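Local coordinates for HNH nuclease domain-containing protein (Streptomyces coelicolor, PDB 5ZMO), which binds phosphorothioated DNA through this sulfur-binding domain, one part of a type IV restriction enzyme that probably also binds zinc and has HNH endonuclease activity, at residues 25-31 / 143-147; 31-35 / 56-61; 93-97 / 108-114. One frame throughout, in Å; residues are numbered along the deposited sequence. Where two conformers were deposited one is given.

Interaction 1: residues 25-31 / 143-147; sequences PALHRPV and RYFHL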
loop_
_atom_site.group_PDB
_atom_site.type_symbol
_atom_site.label_atom_id
_atom_site.label_comp_id
_atom_site.label_asym_id
_atom_site.label_seq_id
_atom_site.Cartn_x
_atom_site.Cartn_y
_atom_site.Cartn_z
ATOM N N PRO A 25 11.076 2.563 -11.272
ATOM C CA PRO A 25 9.609 2.525 -11.182
ATOM C C PRO A 25 9.092 3.426 -10.056
ATOM O O PRO A 25 9.805 3.630 -9.032
ATOM C CB PRO A 25 9.320 1.075 -10.879
ATOM C CG PRO A 25 10.504 0.618 -10.119
ATOM C CD PRO A 25 11.682 1.426 -10.571
ATOM N N ALA A 26 7.873 3.944 -10.231
ATOM C CA ALA A 26 7.167 4.603 -9.113
ATOM C C ALA A 26 6.969 3.597 -7.972
ATOM O O ALA A 26 6.348 2.579 -8.175
ATOM C CB ALA A 26 5.837 5.143 -9.609
ATOM N N LEU A 27 7.502 3.884 -6.789
ATOM C CA LEU A 27 7.465 2.926 -5.682
ATOM C C LEU A 27 6.224 3.059 -4.771
ATOM O O LEU A 27 6.045 2.226 -3.831
ATOM C CB LEU A 27 8.727 2.969 -4.874
ATOM C CG LEU A 27 9.968 2.541 -5.682
ATOM C CD1 LEU A 27 11.202 3.006 -4.931
ATOM C CD2 LEU A 27 10.013 1.033 -5.930
ATOM N N HIS A 28 5.303 3.936 -5.151
ATOM C CA HIS A 28 4.121 4.310 -4.320
ATOM C C HIS A 28 3.251 3.108 -3.972
ATOM O O HIS A 28 2.991 2.819 -2.806
ATOM C CB HIS A 28 3.300 5.353 -4.982
ATOM C CG HIS A 28 4.048 6.613 -5.289
ATOM N ND1 HIS A 28 5.120 6.637 -6.158
ATOM C CD2 HIS A 28 3.854 7.887 -4.904
ATOM C CE1 HIS A 28 5.592 7.864 -6.234
ATOM N NE2 HIS A 28 4.828 8.652 -5.510
ATOM N N ARG A 29 2.855 2.332 -5.004
ATOM C CA ARG A 29 2.022 1.153 -4.791
ATOM C C ARG A 29 2.738 0.055 -4.059
ATOM O O ARG A 29 2.148 -0.508 -3.132
ATOM C CB ARG A 29 1.315 0.726 -6.101
ATOM C CG ARG A 29 0.091 1.597 -6.354
ATOM C CD ARG A 29 -0.564 1.189 -7.680
ATOM N NE ARG A 29 0.144 1.726 -8.819
ATOM C CZ ARG A 29 -0.015 1.265 -10.085
ATOM N NH1 ARG A 29 0.683 1.785 -11.079
ATOM N NH2 ARG A 29 -0.826 0.247 -10.346
ATOM N N PRO A 30 3.995 -0.290 -4.456
ATOM C CA PRO A 30 4.773 -1.236 -3.724
ATOM C C PRO A 30 4.940 -0.909 -2.241
ATOM O O PRO A 30 4.789 -1.848 -1.395
ATOM C CB PRO A 30 6.129 -1.252 -4.473
ATOM C CG PRO A 30 5.670 -0.989 -5.924
ATOM C CD PRO A 30 4.610 0.006 -5.772
ATOM N N VAL A 31 5.156 0.347 -1.945
ATOM C CA VAL A 31 5.320 0.744 -0.507
ATOM C C VAL A 31 3.980 0.566 0.263
ATOM O O VAL A 31 3.952 -0.004 1.335
ATOM C CB VAL A 31 5.863 2.161 -0.377
ATOM C CG1 VAL A 31 5.677 2.751 1.032
ATOM C CG2 VAL A 31 7.311 2.198 -0.797
ATOM N N ARG A 143 11.273 -7.604 -6.479
ATOM C CA ARG A 143 11.100 -6.803 -7.669
ATOM C C ARG A 143 11.471 -5.328 -7.521
ATOM O O ARG A 143 11.944 -4.716 -8.469
ATOM C CB ARG A 143 9.643 -6.946 -8.174
ATOM C CG ARG A 143 9.394 -6.303 -9.502
ATOM C CD ARG A 143 7.980 -6.553 -10.008
ATOM N NE ARG A 143 7.693 -7.940 -10.378
ATOM C CZ ARG A 143 6.484 -8.362 -10.773
ATOM N NH1 ARG A 143 5.436 -7.517 -10.835
ATOM N NH2 ARG A 143 6.309 -9.639 -11.113
ATOM N N TYR A 144 11.157 -4.717 -6.379
ATOM C CA TYR A 144 11.304 -3.271 -6.190
ATOM C C TYR A 144 12.375 -2.812 -5.204
ATOM O O TYR A 144 12.663 -1.637 -5.176
ATOM C CB TYR A 144 9.947 -2.689 -5.726
ATOM C CG TYR A 144 8.881 -2.951 -6.760
ATOM C CD1 TYR A 144 8.962 -2.342 -7.997
ATOM C CD2 TYR A 144 7.861 -3.883 -6.532
ATOM C CE1 TYR A 144 7.998 -2.613 -8.991
ATOM C CE2 TYR A 144 6.904 -4.158 -7.517
ATOM C CZ TYR A 144 7.002 -3.502 -8.732
ATOM O OH TYR A 144 6.037 -3.757 -9.679
ATOM N N PHE A 145 12.828 -3.692 -4.302
ATOM C CA PHE A 145 13.797 -3.352 -3.248
ATOM C C PHE A 145 14.843 -4.425 -3.241
ATOM O O PHE A 145 15.156 -5.003 -2.195
ATOM C CB PHE A 145 13.103 -3.241 -1.875
ATOM C CG PHE A 145 12.139 -2.167 -1.814
ATOM C CD1 PHE A 145 12.571 -0.867 -1.723
ATOM C CD2 PHE A 145 10.754 -2.433 -1.880
ATOM C CE1 PHE A 145 11.652 0.164 -1.757
ATOM C CE2 PHE A 145 9.843 -1.395 -1.909
ATOM C CZ PHE A 145 10.297 -0.093 -1.818
ATOM N N HIS A 146 15.363 -4.710 -4.432
ATOM C CA HIS A 146 16.235 -5.853 -4.637
ATOM C C HIS A 146 17.517 -5.659 -3.833
ATOM O O HIS A 146 18.010 -6.607 -3.233
ATOM C CB HIS A 146 16.547 -6.023 -6.123
ATOM C CG HIS A 146 17.325 -7.263 -6.441
ATOM N ND1 HIS A 146 18.318 -7.298 -7.406
ATOM C CD2 HIS A 146 17.270 -8.511 -5.911
ATOM C CE1 HIS A 146 18.827 -8.513 -7.465
ATOM N NE2 HIS A 146 18.220 -9.263 -6.558
ATOM N N LEU A 147 18.057 -4.446 -3.849
ATOM C CA LEU A 147 19.067 -4.062 -2.850
ATOM C C LEU A 147 18.210 -3.715 -1.700
ATOM O O LEU A 147 17.540 -2.686 -1.765
ATOM C CB LEU A 147 19.852 -2.783 -3.224
ATOM C CG LEU A 147 21.009 -2.824 -4.212
ATOM C CD1 LEU A 147 21.830 -4.066 -3.952
ATOM C CD2 LEU A 147 20.479 -2.820 -5.619
#
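Y144 and P30 form a CH-pi contact: the proline CG sits over the centre of the phenol ring, 3.7 Å from the centroid and only 12° off the ring normal. The saturated pyrrolidine suits this place because its C-H groups carry slight positive charge toward the pi cloud, while its rigid ring presents CG and CB with little conformational freedom to lose. On the opposite face lies the aliphatic CG of R143, so the tyrosine is sandwiched between a methylene of its own helix and one of the other segment.

The remaining contacts are apolar. P25 reaches the tyrosine from the rim, its CG lying in the plane of the ring, 4.0 Å from Y144 CD1. L27 and Y144 lie alongside each other, pointing opposite ways, with L27 CD2 3.7 Å from Y144 CB. Beyond the helix end, F145 keeps its ring CG opposite its carbonyl carbon (chi1 -64°), and the phenyl CZ then points at the 28-41 helix. There V31 CG2 meets the ring edge, 3.9 Å from F145 CZ, while L27 CD2 stands somewhat farther off, 4.3 Å from the same CZ. With an alanine at Y144, P25 and P30 would probably lose the aromatic surface they pack on, leaving a gap between the segments.

No hydrogen bond crosses this interface; apolar packing and the CH-pi contact hold it. R29, on the same first turn, turns elsewhere, pairing with D84 and donating from NH1 to a DNA phosphate. The contact thus joins the C-terminal end of helix 130-144 to the start of helix 28-41, packing aromatic residues against P25, L27 and the first turn of helix 28-41, beside the DNA-binding face of the sulfur-binding domain.

Interaction 2: residues 31-35 / 56-61; sequences VLLLW and AVAPLM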
loop_
_atom_site.group_PDB
_atom_site.type_symbol
_atom_site.label_atom_id
_atom_site.label_comp_id
_atom_site.label_asym_id
_atom_site.label_seq_id
_atom_site.Cartn_x
_atom_site.Cartn_y
_atom_site.Cartn_z
ATOM N N VAL A 31 5.156 0.347 -1.945
ATOM C CA VAL A 31 5.320 0.744 -0.507
ATOM C C VAL A 31 3.980 0.566 0.263
ATOM O O VAL A 31 3.952 -0.004 1.335
ATOM C CB VAL A 31 5.863 2.161 -0.377
ATOM C CG1 VAL A 31 5.677 2.751 1.032
ATOM C CG2 VAL A 31 7.311 2.198 -0.797
ATOM N N LEU A 32 2.880 1.059 -0.256
ATOM C CA LEU A 32 1.612 0.882 0.425
ATOM C C LEU A 32 1.205 -0.558 0.577
ATOM O O LEU A 32 0.736 -0.985 1.719
ATOM C CB LEU A 32 0.529 1.734 -0.234
ATOM C CG LEU A 32 -0.787 1.776 0.526
ATOM C CD1 LEU A 32 -0.648 2.256 1.923
ATOM C CD2 LEU A 32 -1.765 2.659 -0.243
ATOM N N LEU A 33 1.406 -1.367 -0.490
ATOM C CA LEU A 33 1.124 -2.814 -0.368
ATOM C C LEU A 33 1.987 -3.484 0.690
ATOM O O LEU A 33 1.476 -4.285 1.483
ATOM C CB LEU A 33 1.302 -3.594 -1.681
ATOM C CG LEU A 33 0.202 -3.242 -2.670
ATOM C CD1 LEU A 33 0.621 -3.664 -4.075
ATOM C CD2 LEU A 33 -1.089 -3.855 -2.305
ATOM N N LEU A 34 3.298 -3.257 0.646
ATOM C CA LEU A 34 4.164 -3.861 1.725
ATOM C C LEU A 34 3.756 -3.475 3.146
ATOM O O LEU A 34 3.739 -4.322 4.080
ATOM C CB LEU A 34 5.624 -3.504 1.465
ATOM C CG LEU A 34 6.397 -4.291 0.419
ATOM C CD1 LEU A 34 7.758 -3.646 0.197
ATOM C CD2 LEU A 34 6.602 -5.702 0.902
ATOM N N TRP A 35 3.367 -2.226 3.320
ATOM C CA TRP A 35 2.940 -1.718 4.613
ATOM C C TRP A 35 1.677 -2.447 4.997
ATOM O O TRP A 35 1.548 -2.937 6.141
ATOM C CB TRP A 35 2.738 -0.222 4.591
ATOM C CG TRP A 35 2.218 0.311 5.859
ATOM C CD1 TRP A 35 2.928 0.586 7.015
ATOM C CD2 TRP A 35 0.848 0.627 6.156
ATOM N NE1 TRP A 35 2.094 1.047 7.978
ATOM C CE2 TRP A 35 0.814 1.071 7.505
ATOM C CE3 TRP A 35 -0.353 0.545 5.430
ATOM C CZ2 TRP A 35 -0.358 1.472 8.116
ATOM C CZ3 TRP A 35 -1.535 0.959 6.056
ATOM C CH2 TRP A 35 -1.518 1.386 7.380
ATOM N N ALA A 56 1.480 6.898 9.088
ATOM C CA ALA A 56 2.315 5.761 9.104
ATOM C C ALA A 56 3.187 5.627 7.864
ATOM O O ALA A 56 4.371 5.244 7.930
ATOM C CB ALA A 56 1.474 4.501 9.270
ATOM N N VAL A 57 2.604 5.926 6.708
ATOM C CA VAL A 57 3.231 5.541 5.471
ATOM C C VAL A 57 4.065 6.658 4.857
ATOM O O VAL A 57 5.068 6.395 4.179
ATOM C CB VAL A 57 2.214 4.958 4.455
ATOM C CG1 VAL A 57 2.927 4.556 3.156
ATOM C CG2 VAL A 57 1.557 3.742 5.021
ATOM N N ALA A 58 3.706 7.892 5.134
ATOM C CA ALA A 58 4.440 9.040 4.553
ATOM C C ALA A 58 5.962 8.978 4.787
ATOM O O ALA A 58 6.766 9.226 3.854
ATOM C CB ALA A 58 3.857 10.400 5.030
ATOM N N PRO A 59 6.391 8.739 6.037
ATOM C CA PRO A 59 7.837 8.677 6.223
ATOM C C PRO A 59 8.515 7.479 5.573
ATOM O O PRO A 59 9.678 7.597 5.204
ATOM C CB PRO A 59 8.019 8.471 7.765
ATOM C CG PRO A 59 6.687 8.443 8.359
ATOM C CD PRO A 59 5.626 8.611 7.310
ATOM N N LEU A 60 7.802 6.366 5.404
ATOM C CA LEU A 60 8.325 5.231 4.593
ATOM C C LEU A 60 8.437 5.535 3.102
ATOM O O LEU A 60 9.376 5.082 2.416
ATOM C CB LEU A 60 7.510 3.963 4.782
ATOM C CG LEU A 60 7.216 3.533 6.190
ATOM C CD1 LEU A 60 6.189 2.392 6.236
ATOM C CD2 LEU A 60 8.533 3.094 6.894
ATOM N N MET A 61 7.455 6.259 2.605
ATOM C CA MET A 61 7.436 6.781 1.217
ATOM C C MET A 61 8.686 7.648 0.972
ATOM O O MET A 61 9.376 7.537 -0.083
ATOM C CB MET A 61 6.167 7.618 1.022
ATOM C CG MET A 61 5.428 7.598 -0.286
ATOM S SD MET A 61 5.204 6.004 -1.023
ATOM C CE MET A 61 3.608 5.411 -0.495
#
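W35 packs its indole on V57 of helix 50-63, and the side chain can be followed outward from its root. CB starts 4.2 Å from V57 CG2, and CG lies anti to the backbone N (chi1 176°), which carries the ring system across to the other helix. From CG onward the indole lies beneath that same methyl, which is closest to CD2, at 3.4 Å. The methyl stands over the five-membered ring, 18° off its normal, in a CH-pi contact. On the pyrrole side CD1 meets L60 CD1 at 3.8 Å, the two side chains crossing at about a right angle. Farther out, NE1 and CZ2 both approach the methyl of A56, which is small enough to let the broad ring system lie close to the helix backbone; the CZ2 to A56 CB distance is 3.7 Å.

One turn earlier V31 uses the branch left over from its other contacts. Its CG1 meets V57 CG1 at 3.9 Å and M61 CE at 3.7 Å. The methionine chain is bent at chi2 and chi3, which brings its flexible thioether end back over the valine, a fit that a stiffer side chain would find hard to make. L32 adds CD1, 4.1 Å from V57 CG2, so one V57 methyl touches both the tryptophan and the leucine.

The helix segments run at 128° to each other, their axes 10.4 Å apart at closest approach. Helix 70-83 continues the core behind them, with P77 and L81 against L32 and V74 against V57. Across the interface itself there is neither hydrogen bond nor salt bridge: adhesion comes from burying aliphatic, sulfur and aromatic surface, so its specificity probably rests on complementary shape rather than on polar pairing.

Interaction 3: residues 93-97 / 108-114; sequences EELTL and SLNAVDP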
loop_
_atom_site.group_PDB
_atom_site.type_symbol
_atom_site.label_atom_id
_atom_site.label_comp_id
_atom_site.label_asym_id
_atom_site.label_seq_id
_atom_site.Cartn_x
_atom_site.Cartn_y
_atom_site.Cartn_z
ATOM N N GLU A 93 -17.784 7.715 -2.384
ATOM C CA GLU A 93 -18.734 8.553 -3.104
ATOM C C GLU A 93 -18.893 9.929 -2.416
ATOM O O GLU A 93 -19.403 10.843 -3.044
ATOM C CB GLU A 93 -20.081 7.785 -3.352
ATOM C CG GLU A 93 -20.204 7.029 -4.715
ATOM C CD GLU A 93 -19.115 5.964 -5.050
ATOM O OE1 GLU A 93 -19.048 4.880 -4.411
ATOM O OE2 GLU A 93 -18.335 6.172 -6.021
ATOM N N GLU A 94 -18.395 10.089 -1.183
ATOM C CA GLU A 94 -18.346 11.337 -0.431
ATOM C C GLU A 94 -17.196 12.268 -0.813
ATOM O O GLU A 94 -17.214 13.442 -0.456
ATOM C CB GLU A 94 -18.345 11.087 1.069
ATOM C CG GLU A 94 -19.568 10.285 1.583
ATOM C CD GLU A 94 -20.930 10.771 1.020
ATOM O OE1 GLU A 94 -21.770 9.926 0.593
ATOM O OE2 GLU A 94 -21.150 12.015 0.979
ATOM N N LEU A 95 -16.202 11.746 -1.503
ATOM C CA LEU A 95 -14.982 12.478 -1.814
ATOM C C LEU A 95 -15.248 13.392 -3.015
ATOM O O LEU A 95 -16.107 13.103 -3.866
ATOM C CB LEU A 95 -13.797 11.501 -2.057
ATOM C CG LEU A 95 -13.418 10.582 -0.855
ATOM C CD1 LEU A 95 -12.431 9.495 -1.239
ATOM C CD2 LEU A 95 -12.829 11.392 0.272
ATOM N N THR A 96 -14.490 14.465 -3.121
ATOM C CA THR A 96 -14.486 15.289 -4.328
ATOM C C THR A 96 -13.348 14.870 -5.266
ATOM O O THR A 96 -12.187 14.841 -4.841
ATOM C CB THR A 96 -14.374 16.778 -3.912
ATOM O OG1 THR A 96 -15.501 17.051 -3.079
ATOM C CG2 THR A 96 -14.387 17.716 -5.170
ATOM N N LEU A 97 -13.645 14.553 -6.537
ATOM C CA LEU A 97 -12.604 14.151 -7.448
ATOM C C LEU A 97 -12.065 15.339 -8.220
ATOM O O LEU A 97 -12.780 16.306 -8.455
ATOM C CB LEU A 97 -13.122 13.136 -8.458
ATOM C CG LEU A 97 -13.720 11.855 -7.900
ATOM C CD1 LEU A 97 -14.136 10.937 -9.027
ATOM C CD2 LEU A 97 -12.719 11.178 -6.999
ATOM N N SER A 108 -10.455 16.832 0.340
ATOM C CA SER A 108 -11.605 15.944 0.611
ATOM C C SER A 108 -11.176 14.679 1.324
ATOM O O SER A 108 -11.940 14.175 2.140
ATOM C CB SER A 108 -12.453 15.622 -0.631
ATOM O OG SER A 108 -11.891 14.679 -1.586
ATOM N N LEU A 109 -9.969 14.173 1.045
ATOM C CA LEU A 109 -9.409 13.041 1.871
ATOM C C LEU A 109 -9.253 13.460 3.304
ATOM O O LEU A 109 -9.577 12.693 4.253
ATOM C CB LEU A 109 -8.034 12.533 1.341
ATOM C CG LEU A 109 -7.910 11.627 0.164
ATOM C CD1 LEU A 109 -6.447 11.434 -0.185
ATOM C CD2 LEU A 109 -8.575 10.283 0.441
ATOM N N ASN A 110 -8.714 14.669 3.517
ATOM C CA ASN A 110 -8.492 15.122 4.888
ATOM C C ASN A 110 -9.829 15.347 5.593
ATOM O O ASN A 110 -9.996 14.978 6.756
ATOM C CB ASN A 110 -7.587 16.391 4.923
ATOM C CG ASN A 110 -6.067 16.073 4.750
ATOM O OD1 ASN A 110 -5.562 14.946 4.946
ATOM N ND2 ASN A 110 -5.330 17.093 4.405
ATOM N N ALA A 111 -10.771 15.958 4.894
ATOM C CA ALA A 111 -12.101 16.285 5.490
ATOM C C ALA A 111 -12.960 15.075 5.792
ATOM O O ALA A 111 -13.476 14.962 6.871
ATOM C CB ALA A 111 -12.870 17.247 4.586
ATOM N N VAL A 112 -13.071 14.142 4.867
ATOM C CA VAL A 112 -13.927 12.973 5.002
ATOM C C VAL A 112 -13.210 11.951 5.898
ATOM O O VAL A 112 -13.841 11.256 6.694
ATOM C CB VAL A 112 -14.270 12.390 3.631
ATOM C CG1 VAL A 112 -14.952 11.033 3.779
ATOM C CG2 VAL A 112 -15.155 13.380 2.855
ATOM N N ASP A 113 -11.871 11.882 5.763
ATOM C CA ASP A 113 -11.017 10.918 6.474
ATOM C C ASP A 113 -11.551 9.505 6.323
ATOM O O ASP A 113 -11.846 8.851 7.353
ATOM C CB ASP A 113 -10.849 11.271 7.946
ATOM C CG ASP A 113 -9.627 10.645 8.558
ATOM O OD1 ASP A 113 -8.837 10.057 7.784
ATOM O OD2 ASP A 113 -9.406 10.757 9.788
ATOM N N PRO A 114 -11.747 9.050 5.081
ATOM C CA PRO A 114 -12.275 7.704 4.819
ATOM C C PRO A 114 -11.383 6.608 5.304
ATOM O O PRO A 114 -10.150 6.764 5.274
ATOM C CB PRO A 114 -12.321 7.622 3.323
ATOM C CG PRO A 114 -11.198 8.481 2.895
ATOM C CD PRO A 114 -11.250 9.644 3.831
#
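S108 and T96 join the loop 93-97 to helix 106-112, so the contact links the start of the small antiparallel β-hairpin of strands 97-98 and 103-104 to the helix that follows it in the sulfur-binding domain. S108 comes first and approaches most closely; a small hydroxyl residue suits this narrow place, its CA lying 5.4 Å from that of L95. With OG set between the backbone N and the carbonyl carbon (chi1 75°), the hydroxyl reaches T96 N, which donates a weak bond to S108 OG over 3.0 Å at an N-H...O angle of 145°. S108 was modelled in two conformers and the bond belongs to one of them, so its constancy is doubtful. The S108 carbonyl O, already accepting the helical bond from V112 N, also lies 3.5 Å from L95 CD2. L109 points its CB away from the loop, yet its CD2 returns to within 4.3 Å of L95 CD1; the L109 side chain also touches F78 and W50.

One turn on from S108, V112 faces the loop. Its beta-branched side chain lays CB 3.8 Å from L95 CD2 and brings CG2 to 3.9 Å from the backbone O of E94. A long branched residue suits position L95, whose CD2 meets several partners at once. D113 leaves the helix with positive phi, and beyond it P114 CG approaches L95 CD2 at 4.2 Å.

Interactions 1 and 2 are neighbours on helix 28-41, with centres 11 Å apart and V31 in common: one methyl meets F145, just beyond helix 130-144, the other helix 50-63. They also touch directly, through F145 and L34 and through H28 and M61. Interaction 3 touches neither: its centre is about 27 Å from that of interaction 1, across the chain's centre, and about 20 Å from that of interaction 2. Along the chain, interaction 1 closes a loop enclosing interactions 2 and 3 in series. A helical core is thus joined to a peripheral β-hairpin and its following helix, the nearest atoms of interactions 1 and 3 lying about 4 and 5 Å from the DNA.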